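Local coordinates for protein epidermin leader peptide processing serine protease EpiP (Staphylococcus aureus subsp. aureus, PDB 3QFH) that probably cleaves the leader peptide from the epidermin precursor, acting as a subtilisin-like serine endopeptidase, at residues 20-25 and 43-48; 124-129 and 183-188; 131-136 and 142-147; 203-208 and 217-222; 258-263 and 304-309. All blocks are in the same frame, centred on the assembly; numbering follows the deposited sequence.

Contact 1 of 5, residues 20-25 and 43-48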
# COMPACT_ATOMS: atom_id res chain seq x y z
N GLU A 20 -16.29 26.75 -8.16
CA GLU A 20 -15.32 26.56 -7.10
C GLU A 20 -14.76 25.15 -7.26
O GLU A 20 -15.52 24.19 -7.36
CB GLU A 20 -16.02 26.75 -5.76
CG GLU A 20 -15.11 27.05 -4.59
CD GLU A 20 -15.86 27.14 -3.26
OE1 GLU A 20 -17.09 26.90 -3.24
OE2 GLU A 20 -15.22 27.44 -2.23
N LEU A 21 -13.44 25.02 -7.34
CA LEU A 21 -12.80 23.72 -7.56
C LEU A 21 -11.77 23.38 -6.49
O LEU A 21 -11.31 24.24 -5.74
CB LEU A 21 -12.11 23.70 -8.92
CG LEU A 21 -12.94 24.11 -10.14
CD1 LEU A 21 -12.02 24.18 -11.36
CD2 LEU A 21 -14.12 23.15 -10.38
N TYR A 22 -11.39 22.11 -6.47
CA TYR A 22 -10.41 21.60 -5.53
C TYR A 22 -9.00 21.75 -6.09
O TYR A 22 -8.68 21.20 -7.14
CB TYR A 22 -10.69 20.12 -5.21
CG TYR A 22 -11.87 19.91 -4.27
CD1 TYR A 22 -13.19 19.84 -4.74
CD2 TYR A 22 -11.67 19.77 -2.90
CE1 TYR A 22 -14.28 19.65 -3.85
CE2 TYR A 22 -12.73 19.59 -2.01
CZ TYR A 22 -14.02 19.53 -2.49
OH TYR A 22 -15.04 19.33 -1.58
N TYR A 23 -8.17 22.51 -5.38
CA TYR A 23 -6.77 22.69 -5.77
C TYR A 23 -5.82 22.10 -4.74
O TYR A 23 -6.04 22.20 -3.52
CB TYR A 23 -6.43 24.16 -5.99
CG TYR A 23 -7.05 24.73 -7.24
CD1 TYR A 23 -6.41 24.61 -8.47
CD2 TYR A 23 -8.29 25.36 -7.19
CE1 TYR A 23 -6.98 25.12 -9.63
CE2 TYR A 23 -8.88 25.87 -8.35
CZ TYR A 23 -8.22 25.75 -9.57
OH TYR A 23 -8.79 26.26 -10.71
N SER A 24 -4.79 21.45 -5.26
CA SER A 24 -3.71 20.91 -4.45
C SER A 24 -2.63 21.97 -4.42
O SER A 24 -2.22 22.48 -5.47
CB SER A 24 -3.19 19.60 -5.04
OG SER A 24 -4.19 18.59 -4.94
N VAL A 25 -2.17 22.32 -3.22
CA VAL A 25 -1.20 23.39 -3.07
C VAL A 25 -0.00 23.00 -2.23
O VAL A 25 -0.15 22.45 -1.13
CB VAL A 25 -1.87 24.64 -2.41
CG1 VAL A 25 -0.88 25.77 -2.26
CG2 VAL A 25 -3.06 25.12 -3.25
N ASN A 43 -10.31 28.64 1.82
CA ASN A 43 -11.06 27.51 2.32
C ASN A 43 -10.22 26.22 2.22
O ASN A 43 -10.33 25.46 1.25
CB ASN A 43 -12.38 27.39 1.55
CG ASN A 43 -13.25 26.25 2.03
OD1 ASN A 43 -12.98 25.61 3.04
ND2 ASN A 43 -14.30 25.98 1.28
N VAL A 44 -9.37 25.99 3.22
CA VAL A 44 -8.51 24.82 3.28
C VAL A 44 -9.32 23.59 3.69
O VAL A 44 -9.83 23.53 4.79
CB VAL A 44 -7.37 25.03 4.30
CG1 VAL A 44 -6.51 23.77 4.42
CG2 VAL A 44 -6.52 26.22 3.90
N VAL A 45 -9.45 22.61 2.80
CA VAL A 45 -10.24 21.40 3.10
C VAL A 45 -9.39 20.15 3.51
O VAL A 45 -9.94 19.11 3.86
CB VAL A 45 -11.19 21.06 1.92
CG1 VAL A 45 -12.24 22.18 1.72
CG2 VAL A 45 -10.41 20.83 0.65
N TYR A 46 -8.07 20.26 3.43
CA TYR A 46 -7.17 19.18 3.85
C TYR A 46 -5.80 19.81 4.02
O TYR A 46 -5.46 20.76 3.32
CB TYR A 46 -7.12 18.06 2.81
CG TYR A 46 -6.85 16.70 3.42
CD1 TYR A 46 -7.87 16.04 4.12
CD2 TYR A 46 -5.63 16.05 3.28
CE1 TYR A 46 -7.66 14.79 4.68
CE2 TYR A 46 -5.41 14.78 3.84
CZ TYR A 46 -6.44 14.16 4.53
OH TYR A 46 -6.27 12.90 5.10
N ASN A 47 -5.02 19.30 4.95
CA ASN A 47 -3.72 19.89 5.21
C ASN A 47 -2.80 18.88 5.86
O ASN A 47 -3.24 18.11 6.69
CB ASN A 47 -3.87 21.13 6.10
CG ASN A 47 -2.57 21.92 6.25
OD1 ASN A 47 -1.69 21.90 5.39
ND2 ASN A 47 -2.46 22.65 7.35
N ILE A 48 -1.53 18.88 5.42
CA ILE A 48 -0.50 18.01 5.95
C ILE A 48 0.71 18.92 6.29
O ILE A 48 1.60 19.11 5.45
CB ILE A 48 -0.04 16.95 4.92
CG1 ILE A 48 -1.24 16.30 4.21
CG2 ILE A 48 0.83 15.90 5.61
CD1 ILE A 48 -0.86 15.22 3.19

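Contact 2 of 5, residues 124-129 and 183-188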
# COMPACT_ATOMS: atom_id res chain seq x y z
N THR A 124 6.87 -5.24 16.68
CA THR A 124 6.70 -4.38 15.51
C THR A 124 5.22 -4.23 15.12
O THR A 124 4.47 -5.20 15.08
CB THR A 124 7.49 -4.88 14.30
OG1 THR A 124 8.89 -4.74 14.57
CG2 THR A 124 7.16 -4.08 13.05
N LYS A 125 4.83 -2.98 14.85
CA LYS A 125 3.48 -2.64 14.40
C LYS A 125 3.46 -2.48 12.91
O LYS A 125 4.26 -1.71 12.36
CB LYS A 125 3.06 -1.29 14.96
CG LYS A 125 2.38 -1.29 16.28
CD LYS A 125 3.20 -1.81 17.40
CE LYS A 125 2.63 -1.25 18.72
NZ LYS A 125 1.12 -1.29 18.72
N ILE A 126 2.54 -3.17 12.25
CA ILE A 126 2.39 -3.04 10.83
C ILE A 126 1.23 -2.05 10.56
O ILE A 126 0.12 -2.23 11.06
CB ILE A 126 2.08 -4.39 10.18
CG1 ILE A 126 3.14 -5.43 10.55
CG2 ILE A 126 1.98 -4.25 8.65
CD1 ILE A 126 2.78 -6.82 10.15
N ALA A 127 1.50 -1.01 9.79
CA ALA A 127 0.49 -0.06 9.43
C ALA A 127 -0.01 -0.47 8.07
O ALA A 127 0.77 -0.89 7.19
CB ALA A 127 1.04 1.37 9.39
N ILE A 128 -1.31 -0.42 7.91
CA ILE A 128 -1.94 -0.75 6.62
C ILE A 128 -2.73 0.46 6.22
O ILE A 128 -3.58 0.93 6.96
CB ILE A 128 -2.85 -2.01 6.72
CG1 ILE A 128 -2.06 -3.20 7.29
CG2 ILE A 128 -3.43 -2.38 5.33
CD1 ILE A 128 -2.93 -4.41 7.63
N ILE A 129 -2.45 0.98 5.03
CA ILE A 129 -3.16 2.13 4.51
C ILE A 129 -4.12 1.56 3.47
O ILE A 129 -3.69 1.09 2.43
CB ILE A 129 -2.18 3.15 3.93
CG1 ILE A 129 -1.24 3.60 5.05
CG2 ILE A 129 -2.93 4.32 3.31
CD1 ILE A 129 -0.13 4.50 4.60
N GLY A 183 -5.91 -9.58 6.66
CA GLY A 183 -5.83 -11.01 6.90
C GLY A 183 -4.50 -11.60 6.48
O GLY A 183 -3.97 -12.49 7.17
N GLN A 184 -3.93 -11.08 5.39
CA GLN A 184 -2.65 -11.57 4.89
C GLN A 184 -1.48 -11.26 5.83
O GLN A 184 -0.54 -12.04 5.91
CB GLN A 184 -2.36 -11.05 3.48
CG GLN A 184 -3.34 -11.61 2.40
CD GLN A 184 -3.31 -13.13 2.32
OE1 GLN A 184 -2.39 -13.71 1.78
NE2 GLN A 184 -4.33 -13.76 2.85
N THR A 185 -1.56 -10.15 6.55
CA THR A 185 -0.50 -9.80 7.47
C THR A 185 -0.74 -10.35 8.86
O THR A 185 0.18 -10.82 9.51
CB THR A 185 -0.35 -8.25 7.68
OG1 THR A 185 -1.57 -7.69 8.17
CG2 THR A 185 0.04 -7.53 6.43
N SER A 186 -1.99 -10.34 9.30
CA SER A 186 -2.27 -10.57 10.71
C SER A 186 -3.33 -11.59 11.16
O SER A 186 -3.61 -11.68 12.36
CB SER A 186 -2.69 -9.20 11.27
OG SER A 186 -1.77 -8.17 10.90
N ALA A 187 -3.94 -12.33 10.24
CA ALA A 187 -4.96 -13.29 10.65
C ALA A 187 -4.36 -14.30 11.62
O ALA A 187 -3.27 -14.80 11.40
CB ALA A 187 -5.55 -14.03 9.43
N ASN A 188 -5.06 -14.56 12.72
CA ASN A 188 -4.65 -15.58 13.64
C ASN A 188 -5.91 -16.24 14.24
O ASN A 188 -6.33 -15.90 15.32
CB ASN A 188 -3.72 -15.02 14.71
CG ASN A 188 -3.09 -16.12 15.57
OD1 ASN A 188 -3.26 -17.30 15.30
ND2 ASN A 188 -2.36 -15.73 16.59

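Contact 3 of 5, residues 131-136 and 142-147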
# COMPACT_ATOMS: atom_id res chain seq x y z
N THR A 131 -8.78 0.53 2.78
CA THR A 131 -10.18 0.93 2.85
C THR A 131 -10.81 0.88 4.25
O THR A 131 -11.91 1.37 4.45
CB THR A 131 -11.06 0.12 1.84
OG1 THR A 131 -11.14 -1.24 2.23
CG2 THR A 131 -10.49 0.18 0.41
N GLY A 132 -10.09 0.35 5.23
CA GLY A 132 -10.62 0.18 6.58
C GLY A 132 -10.52 -1.30 6.89
O GLY A 132 -9.97 -2.06 6.08
N VAL A 133 -11.03 -1.72 8.04
CA VAL A 133 -10.99 -3.13 8.41
C VAL A 133 -12.20 -3.50 9.26
O VAL A 133 -12.77 -2.66 9.98
CB VAL A 133 -9.71 -3.47 9.23
CG1 VAL A 133 -9.73 -2.75 10.60
CG2 VAL A 133 -9.57 -4.98 9.44
N MET A 134 -12.62 -4.76 9.15
CA MET A 134 -13.66 -5.27 10.01
C MET A 134 -12.92 -5.62 11.32
O MET A 134 -12.40 -6.71 11.46
CB MET A 134 -14.29 -6.51 9.40
CG MET A 134 -15.38 -7.07 10.27
SD MET A 134 -16.06 -8.58 9.66
CE MET A 134 -17.09 -9.04 11.12
N LYS A 135 -12.84 -4.67 12.25
CA LYS A 135 -12.07 -4.88 13.47
C LYS A 135 -12.60 -6.05 14.33
O LYS A 135 -11.86 -6.59 15.12
CB LYS A 135 -12.01 -3.61 14.30
CG LYS A 135 -13.31 -3.21 14.96
CD LYS A 135 -13.16 -1.88 15.63
CE LYS A 135 -14.33 -1.57 16.53
NZ LYS A 135 -14.02 -0.36 17.34
N ASN A 136 -13.85 -6.43 14.16
CA ASN A 136 -14.43 -7.52 14.93
C ASN A 136 -14.42 -8.88 14.22
O ASN A 136 -15.03 -9.82 14.68
CB ASN A 136 -15.86 -7.14 15.40
CG ASN A 136 -15.84 -5.99 16.41
OD1 ASN A 136 -14.89 -5.83 17.18
ND2 ASN A 136 -16.90 -5.18 16.40
N ASN A 142 -7.90 -9.86 17.72
CA ASN A 142 -6.84 -9.81 18.72
C ASN A 142 -5.63 -8.96 18.28
O ASN A 142 -4.95 -8.38 19.12
CB ASN A 142 -6.38 -11.21 19.12
CG ASN A 142 -5.52 -11.19 20.38
OD1 ASN A 142 -4.40 -11.71 20.41
ND2 ASN A 142 -6.01 -10.51 21.41
N ASN A 143 -5.40 -8.87 16.98
CA ASN A 143 -4.26 -8.12 16.45
C ASN A 143 -4.57 -6.66 16.10
O ASN A 143 -3.67 -5.84 15.92
CB ASN A 143 -3.64 -8.90 15.28
CG ASN A 143 -2.93 -10.18 15.76
OD1 ASN A 143 -2.60 -10.31 16.95
ND2 ASN A 143 -2.66 -11.10 14.84
N PHE A 144 -5.86 -6.34 16.02
CA PHE A 144 -6.30 -5.00 15.72
C PHE A 144 -5.86 -4.01 16.79
O PHE A 144 -6.13 -4.21 17.96
CB PHE A 144 -7.83 -4.94 15.64
CG PHE A 144 -8.35 -3.57 15.32
CD1 PHE A 144 -8.94 -2.80 16.30
CD2 PHE A 144 -8.17 -3.03 14.05
CE1 PHE A 144 -9.39 -1.53 16.01
CE2 PHE A 144 -8.61 -1.77 13.75
CZ PHE A 144 -9.23 -1.01 14.74
N SER A 145 -5.20 -2.93 16.39
CA SER A 145 -4.80 -1.90 17.35
C SER A 145 -5.80 -0.75 17.37
O SER A 145 -6.22 -0.26 16.30
CB SER A 145 -3.41 -1.36 17.01
OG SER A 145 -3.14 -0.18 17.76
N THR A 146 -6.17 -0.30 18.56
CA THR A 146 -7.08 0.84 18.69
C THR A 146 -6.42 2.17 18.31
O THR A 146 -7.07 3.20 18.34
CB THR A 146 -7.68 0.93 20.09
OG1 THR A 146 -6.64 1.07 21.06
CG2 THR A 146 -8.54 -0.32 20.39
N ASP A 147 -5.14 2.16 17.94
CA ASP A 147 -4.47 3.36 17.46
C ASP A 147 -4.79 3.58 15.97
O ASP A 147 -4.33 4.53 15.36
CB ASP A 147 -2.96 3.26 17.68
CG ASP A 147 -2.59 3.25 19.15
OD1 ASP A 147 -3.39 3.77 19.97
OD2 ASP A 147 -1.51 2.73 19.50

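Contact 4 of 5, residues 203-208 and 217-222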
# COMPACT_ATOMS: atom_id res chain seq x y z
N TYR A 203 -5.13 2.43 8.65
CA TYR A 203 -5.30 3.85 8.36
C TYR A 203 -6.25 3.92 7.19
O TYR A 203 -5.89 3.58 6.06
CB TYR A 203 -3.97 4.53 8.08
CG TYR A 203 -3.12 4.57 9.34
CD1 TYR A 203 -3.21 5.63 10.22
CD2 TYR A 203 -2.25 3.52 9.66
CE1 TYR A 203 -2.43 5.67 11.38
CE2 TYR A 203 -1.50 3.55 10.81
CZ TYR A 203 -1.60 4.63 11.67
OH TYR A 203 -0.85 4.69 12.81
N ARG A 204 -7.48 4.35 7.48
CA ARG A 204 -8.52 4.39 6.45
C ARG A 204 -8.44 5.64 5.59
O ARG A 204 -8.50 6.75 6.08
CB ARG A 204 -9.91 4.24 7.07
CG ARG A 204 -11.01 4.17 6.01
CD ARG A 204 -12.35 3.72 6.60
NE ARG A 204 -12.98 4.75 7.42
CZ ARG A 204 -13.88 5.64 6.99
NH1 ARG A 204 -14.25 5.67 5.72
NH2 ARG A 204 -14.41 6.52 7.83
N VAL A 205 -8.33 5.40 4.29
CA VAL A 205 -8.24 6.44 3.27
C VAL A 205 -9.33 6.29 2.19
O VAL A 205 -9.26 6.94 1.17
CB VAL A 205 -6.83 6.46 2.65
CG1 VAL A 205 -5.80 6.74 3.77
CG2 VAL A 205 -6.49 5.14 1.91
N PHE A 206 -10.32 5.43 2.43
CA PHE A 206 -11.45 5.29 1.53
C PHE A 206 -12.74 5.35 2.30
O PHE A 206 -12.85 4.76 3.38
CB PHE A 206 -11.47 3.96 0.79
CG PHE A 206 -10.46 3.83 -0.31
CD1 PHE A 206 -10.80 4.17 -1.61
CD2 PHE A 206 -9.21 3.29 -0.06
CE1 PHE A 206 -9.89 4.02 -2.65
CE2 PHE A 206 -8.29 3.13 -1.09
CZ PHE A 206 -8.63 3.50 -2.39
N GLY A 207 -13.71 6.05 1.74
CA GLY A 207 -15.06 6.05 2.24
C GLY A 207 -15.74 4.97 1.42
O GLY A 207 -15.34 3.81 1.47
N SER A 208 -16.74 5.35 0.63
CA SER A 208 -17.42 4.42 -0.26
C SER A 208 -17.07 4.75 -1.71
O SER A 208 -17.38 4.00 -2.61
CB SER A 208 -18.93 4.55 -0.08
OG SER A 208 -19.26 4.47 1.30
N SER A 217 -0.97 10.27 1.56
CA SER A 217 0.25 10.90 2.04
C SER A 217 0.13 11.21 3.51
O SER A 217 1.05 10.95 4.27
CB SER A 217 0.57 12.15 1.23
OG SER A 217 0.79 11.80 -0.12
N LYS A 218 -1.01 11.74 3.94
CA LYS A 218 -1.18 12.06 5.35
C LYS A 218 -1.21 10.76 6.18
O LYS A 218 -0.72 10.74 7.30
CB LYS A 218 -2.43 12.88 5.57
CG LYS A 218 -2.53 13.48 6.95
CD LYS A 218 -3.76 14.35 7.09
CE LYS A 218 -3.81 15.04 8.44
NZ LYS A 218 -5.00 15.92 8.52
N ALA A 219 -1.77 9.70 5.63
CA ALA A 219 -1.81 8.40 6.31
C ALA A 219 -0.40 7.85 6.51
O ALA A 219 -0.10 7.26 7.55
CB ALA A 219 -2.73 7.39 5.55
N ILE A 220 0.48 8.05 5.52
CA ILE A 220 1.86 7.59 5.63
C ILE A 220 2.56 8.35 6.75
O ILE A 220 3.25 7.77 7.57
CB ILE A 220 2.62 7.76 4.32
CG1 ILE A 220 2.01 6.84 3.26
CG2 ILE A 220 4.12 7.45 4.51
CD1 ILE A 220 2.62 7.00 1.93
N VAL A 221 2.37 9.66 6.78
CA VAL A 221 2.94 10.49 7.85
C VAL A 221 2.38 10.09 9.23
O VAL A 221 3.12 10.01 10.22
CB VAL A 221 2.68 12.00 7.57
CG1 VAL A 221 3.02 12.84 8.78
CG2 VAL A 221 3.49 12.47 6.34
N GLN A 222 1.08 9.84 9.29
CA GLN A 222 0.46 9.47 10.55
C GLN A 222 1.02 8.13 11.07
O GLN A 222 1.35 8.00 12.26
CB GLN A 222 -1.06 9.36 10.39
CG GLN A 222 -1.75 9.09 11.70
CD GLN A 222 -1.58 10.23 12.67
OE1 GLN A 222 -1.93 11.37 12.36
NE2 GLN A 222 -1.04 9.94 13.84

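Contact 5 of 5, residues 258-263 and 304-309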
# COMPACT_ATOMS: atom_id res chain seq x y z
N ASP A 258 4.81 15.09 -5.34
CA ASP A 258 5.71 15.58 -4.30
C ASP A 258 5.23 15.19 -2.92
O ASP A 258 6.04 14.81 -2.09
CB ASP A 258 5.81 17.11 -4.36
CG ASP A 258 6.57 17.60 -5.58
OD1 ASP A 258 7.24 16.78 -6.25
OD2 ASP A 258 6.51 18.82 -5.87
N ALA A 259 3.94 15.32 -2.67
CA ALA A 259 3.38 15.00 -1.36
C ALA A 259 3.65 13.54 -1.02
O ALA A 259 4.12 13.22 0.09
CB ALA A 259 1.89 15.28 -1.31
N LEU A 260 3.37 12.67 -1.98
CA LEU A 260 3.56 11.23 -1.82
C LEU A 260 5.04 10.83 -1.64
O LEU A 260 5.36 10.05 -0.73
CB LEU A 260 2.93 10.47 -2.99
CG LEU A 260 2.85 8.95 -2.84
CD1 LEU A 260 2.22 8.56 -1.47
CD2 LEU A 260 2.06 8.36 -3.99
N GLN A 261 5.94 11.34 -2.48
CA GLN A 261 7.36 11.03 -2.34
C GLN A 261 7.89 11.62 -1.04
O GLN A 261 8.69 10.99 -0.37
CB GLN A 261 8.19 11.57 -3.51
CG GLN A 261 9.68 11.26 -3.39
CD GLN A 261 9.97 9.77 -3.45
OE1 GLN A 261 10.09 9.20 -4.53
NE2 GLN A 261 10.06 9.13 -2.28
N LYS A 262 7.43 12.82 -0.67
CA LYS A 262 7.88 13.43 0.60
C LYS A 262 7.36 12.65 1.81
O LYS A 262 8.05 12.52 2.80
CB LYS A 262 7.51 14.91 0.68
CG LYS A 262 8.33 15.78 -0.27
CD LYS A 262 7.79 17.21 -0.42
CE LYS A 262 7.89 18.04 0.86
NZ LYS A 262 7.39 19.45 0.66
N ALA A 263 6.15 12.11 1.72
CA ALA A 263 5.59 11.31 2.81
C ALA A 263 6.48 10.06 3.03
O ALA A 263 6.86 9.74 4.15
CB ALA A 263 4.16 10.88 2.48
N LYS A 304 3.62 7.93 -14.37
CA LYS A 304 4.34 7.02 -13.47
C LYS A 304 3.41 6.21 -12.59
O LYS A 304 2.35 6.70 -12.19
CB LYS A 304 5.32 7.79 -12.59
CG LYS A 304 6.45 8.47 -13.33
CD LYS A 304 7.63 8.78 -12.41
CE LYS A 304 8.35 7.50 -11.96
NZ LYS A 304 9.48 7.76 -11.02
N ASP A 305 3.81 4.98 -12.30
CA ASP A 305 3.06 4.10 -11.42
C ASP A 305 3.56 4.43 -10.01
O ASP A 305 4.70 4.14 -9.70
CB ASP A 305 3.34 2.64 -11.81
CG ASP A 305 2.54 1.63 -11.00
OD1 ASP A 305 1.63 2.03 -10.25
OD2 ASP A 305 2.83 0.41 -11.12
N VAL A 306 2.72 5.04 -9.17
CA VAL A 306 3.14 5.45 -7.84
C VAL A 306 2.23 4.92 -6.72
O VAL A 306 1.04 4.72 -6.92
CB VAL A 306 3.25 6.99 -7.73
CG1 VAL A 306 4.03 7.54 -8.91
CG2 VAL A 306 1.89 7.64 -7.65
N PRO A 307 2.80 4.68 -5.54
CA PRO A 307 4.18 4.89 -5.15
C PRO A 307 5.16 3.76 -5.52
O PRO A 307 6.32 3.83 -5.15
CB PRO A 307 4.09 5.02 -3.63
CG PRO A 307 2.96 4.11 -3.26
CD PRO A 307 1.98 4.18 -4.40
N ALA A 308 4.70 2.75 -6.27
CA ALA A 308 5.55 1.60 -6.59
C ALA A 308 6.88 1.95 -7.25
O ALA A 308 7.87 1.26 -7.00
CB ALA A 308 4.78 0.58 -7.47
N SER A 309 6.91 2.97 -8.09
CA SER A 309 8.13 3.34 -8.80
C SER A 309 8.89 4.48 -8.11
O SER A 309 9.85 4.98 -8.65
CB SER A 309 7.81 3.78 -10.23
OG SER A 309 6.99 4.95 -10.21

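Contact 1 of 5, residues 20-25 and 43-48
Glu-20 and Tyr-22 of strand 20-27 face Asn-43 and Val-45 of strand 43-48 across an intervening strand in the propeptide region, whose βαββαβ chain order and 2-3-1-4 strand order are those of the ferredoxin-like fold of subtilase prodomains. Strand 53-59 lies between strands 20-27 and 43-48 and pairs antiparallel with each, so the two strands flanking it run parallel to each other and only side chains on one sheet face bridge the gap. Even at the nearest pair of residues, Tyr-22 and Val-45, the CA atoms stay 8.6 Å apart.

Glu-20 comes first. Its CG lies anti to the backbone N (chi1 -160°), and the extended chain carries OE2 to 3.9 Å from Asn-43 ND2. That is a loose polar approach at the exposed margin rather than a hydrogen bond: the side chains cross nearly at right angles, and the carboxylate and amide planes are turned 51° apart.

Two residues on, Tyr-22 makes the apolar part of the contact with one side of its ring. Tyr-23 packs on Ala-63 of helix 60-66 beneath the sheet, while Ser-24, back on the face of Tyr-22, turns to helix 213-225 of the protease, touching Leu-214. Opposite Tyr-22, Val-45 belongs to a classic beta bulge, in which it and Tyr-46 together face Gln-55 of the middle strand. From there Val-45 CG2 meets the tyrosine at the ring edge, near the ring plane, 3.7 Å from Tyr-22 CE2 and 3.9 Å from Tyr-22 CD2.

Contact 2 of 5, residues 124-129 and 183-188
Strand 126-130 passes beside the last turn of helix 177-186, Ile-126 CA and Thr-185 CA being the nearest pair of backbone positions at 8.1 Å. The helix is still wound here, with Ala-187 N bonded to Gly-183 O at 3.1 Å, before Ala-187 leaves the helical conformation.

Ile-126 and Ile-128 point from the same face of the strand, and Thr-185 faces both. Ile-128 and Thr-185 reach toward each other tip to tip, the terminal methyl CD1 of Ile-128 standing 3.6 Å from Thr-185 OG1. Ile-126 approaches more distantly, its CD1 lying 4.2 Å from Thr-185 CB. The threonine torsion decides which branch is met: with chi1 at 58°, OG1 sits between the backbone N and the carbonyl carbon, where it also pairs with Ser-186 OG at 2.8 Å and bonds to Ser-182 O one turn back. Pro-387 of helix 382-400 touches the same threonine.

The arrangement belongs to the subtilase core, a parallel sheet with helices against it. The contact joins the strand and helix that carry Asp-130 and His-177, whose arrangement with Ser-383 is consistent with a subtilase catalytic triad. The buried hydroxyl is satisfied by Ser-182 O and Ser-186 OG on its own helix, so it can face an isoleucine methyl, with which it makes only van der Waals contact, at little cost.

Contact 3 of 5, residues 131-136 and 142-147
Lys-135 and Phe-144 form a CH-pi contact between two parts of the loop that joins strand 126-130 to strand 149-150 in the subtilase domain. Lys-135 CB sits over the middle of the Phe-144 ring, 3.6 Å from its centroid and only 4° off the ring normal. With chi1 near 71° and an extended chain beyond CG, the lysine then travels across the ring, bringing CD to 3.8 Å from Phe-144 CE1 before the ammonium end departs from the ring.

Apolar contact adds a second partner. Val-133 CG1 comes obliquely to the ring and lies 3.5 Å from Phe-144 CE2. Behind it, Val-133 also touches Phe-200 and Met-202 of strand 200-204 and Thr-179 of the helix that begins at His-177.

Hydrogen bonds hold each part of the loop separately. Asp-147 N donates to Ser-145 OG at 3.1 Å, nearly straight at 163°, which makes an ST turn just after the phenylalanine. Asn-143 ND2 is bonded to Ser-186 O and Pro-196 O, and Met-134 N to Thr-179 OG1.

Since it is the lysine CB that covers the ring centre, the contact rests on dispersion and C-H polarity rather than on the ammonium charge, which can remain with the solvent.

Contact 4 of 5, residues 203-208 and 217-222
Tyr-203 and Gln-222 are brought together by their first torsions: the tyrosine CG stands anti to its own carbonyl carbon (chi1 -67°), whereas the glutamine CG lies opposite the backbone N (chi1 -175°). That torsion puts the glutamine methylene beside the phenol, Gln-222 CG coming 3.5 Å from Tyr-203 CE1 and 4.0 Å from Tyr-203 CD1 by an approach that is neither over the face nor at the edge. The two side chains cross at about a right angle, yet the bend at the next bond of the glutamine turns its amide until the plane is only 20° from that of the ring. Ala-219 O lies over one face of the same ring.

The polar ends converge on a residue further along the chain. Tyr-203 OH is bonded to Asp-226 OD2 and Gln-222 NE2 to Asp-226 OD1, so a single carboxylate holds both groups.

Strand 200-204, helix 213-225 and strand 230-233 make a beta-alpha-beta unit of the Rossmann-like subtilase sheet, with strand 126-130 lying between the two parallel strands. The helix crosses over that middle strand, which is why Ala-219 and Ile-220 also rest on Ile-129.

Closer to the end of strand 200-204 the packing is purely apolar. The Ala-219 methyl touches both Tyr-203 CB at 4.0 Å and Val-205 CG1 at 3.6 Å. Arg-204 points away from the helix: its NH1 donates to Phe-206 O at 2.9 Å and forms a salt bridge with Glu-164, while NE is bonded to Asp-170 O.

Contact 5 of 5, residues 258-263 and 304-309
Leu-260 of helix 254-269 lays one branch against Val-306 and Pro-307, where strand 302-306 gives way to a turn, and this small apolar patch is the tight part of the contact. The single methyl CD2 touches both partners: Leu-260 CD2 is 3.7 Å from Val-306 CG2 and 3.9 Å from Pro-307 CB. Leu-260 CG follows more loosely, at 4.2 Å from the same proline CB. With CG anti to the backbone N (chi1 -170°), the leucine extends off the helix and meets each partner at a slant, and all three residues are buried. The peptide bond between Val-306 and Pro-307 is cis, a kink that turns the chain sharply while valine and proline both still face the helix. Just beyond, Ser-309 N closes the turn on Asp-305 O at 3.0 Å.

Away from this patch the two segments part. Gln-261 and Lys-304 are partly exposed and make no contact with each other's segment; the glutamine OE1 is bonded to Asp-311 N instead, farther along the loop. Lys-262, also partly exposed, forms a salt bridge with Glu-26 of the propeptide region.

The patch lies in the subtilase domain between several elements. Ser-217 and Ile-220 of helix 213-225 pack on Leu-260 from the neighbouring helix, Ser-237 and Ile-239 of strand 237-241, the antiparallel partner of strand 302-306, touch Val-306, and Ile-264, one turn on from Leu-260 in helix 254-269, packs against Pro-307.

Overall arrangement
Contact 1 is the surface contact of the set and belongs to the propeptide region; contacts 2, 4 and 5 are buried in the subtilase domain, and contact 3 is partly buried. Contacts 2 and 4 reach the same parallel sheet through neighbouring strands, joined where Ile-128 O meets Tyr-203 N. Contact 3 lies about 9 Å from contact 2 between centres, linked by Asn-143 and Ser-186. Contacts 4 and 5 share the interface of helices 213-225 and 254-269, and Lys-218 of contact 4 reaches Tyr-46 and Asn-47 of contact 1. No contact is closed by a cross-segment hydrogen bond: apolar contact dominates the interior, a CH-pi pair the loop, and at the surface an apolar ring-edge pair sits beside a loose polar approach.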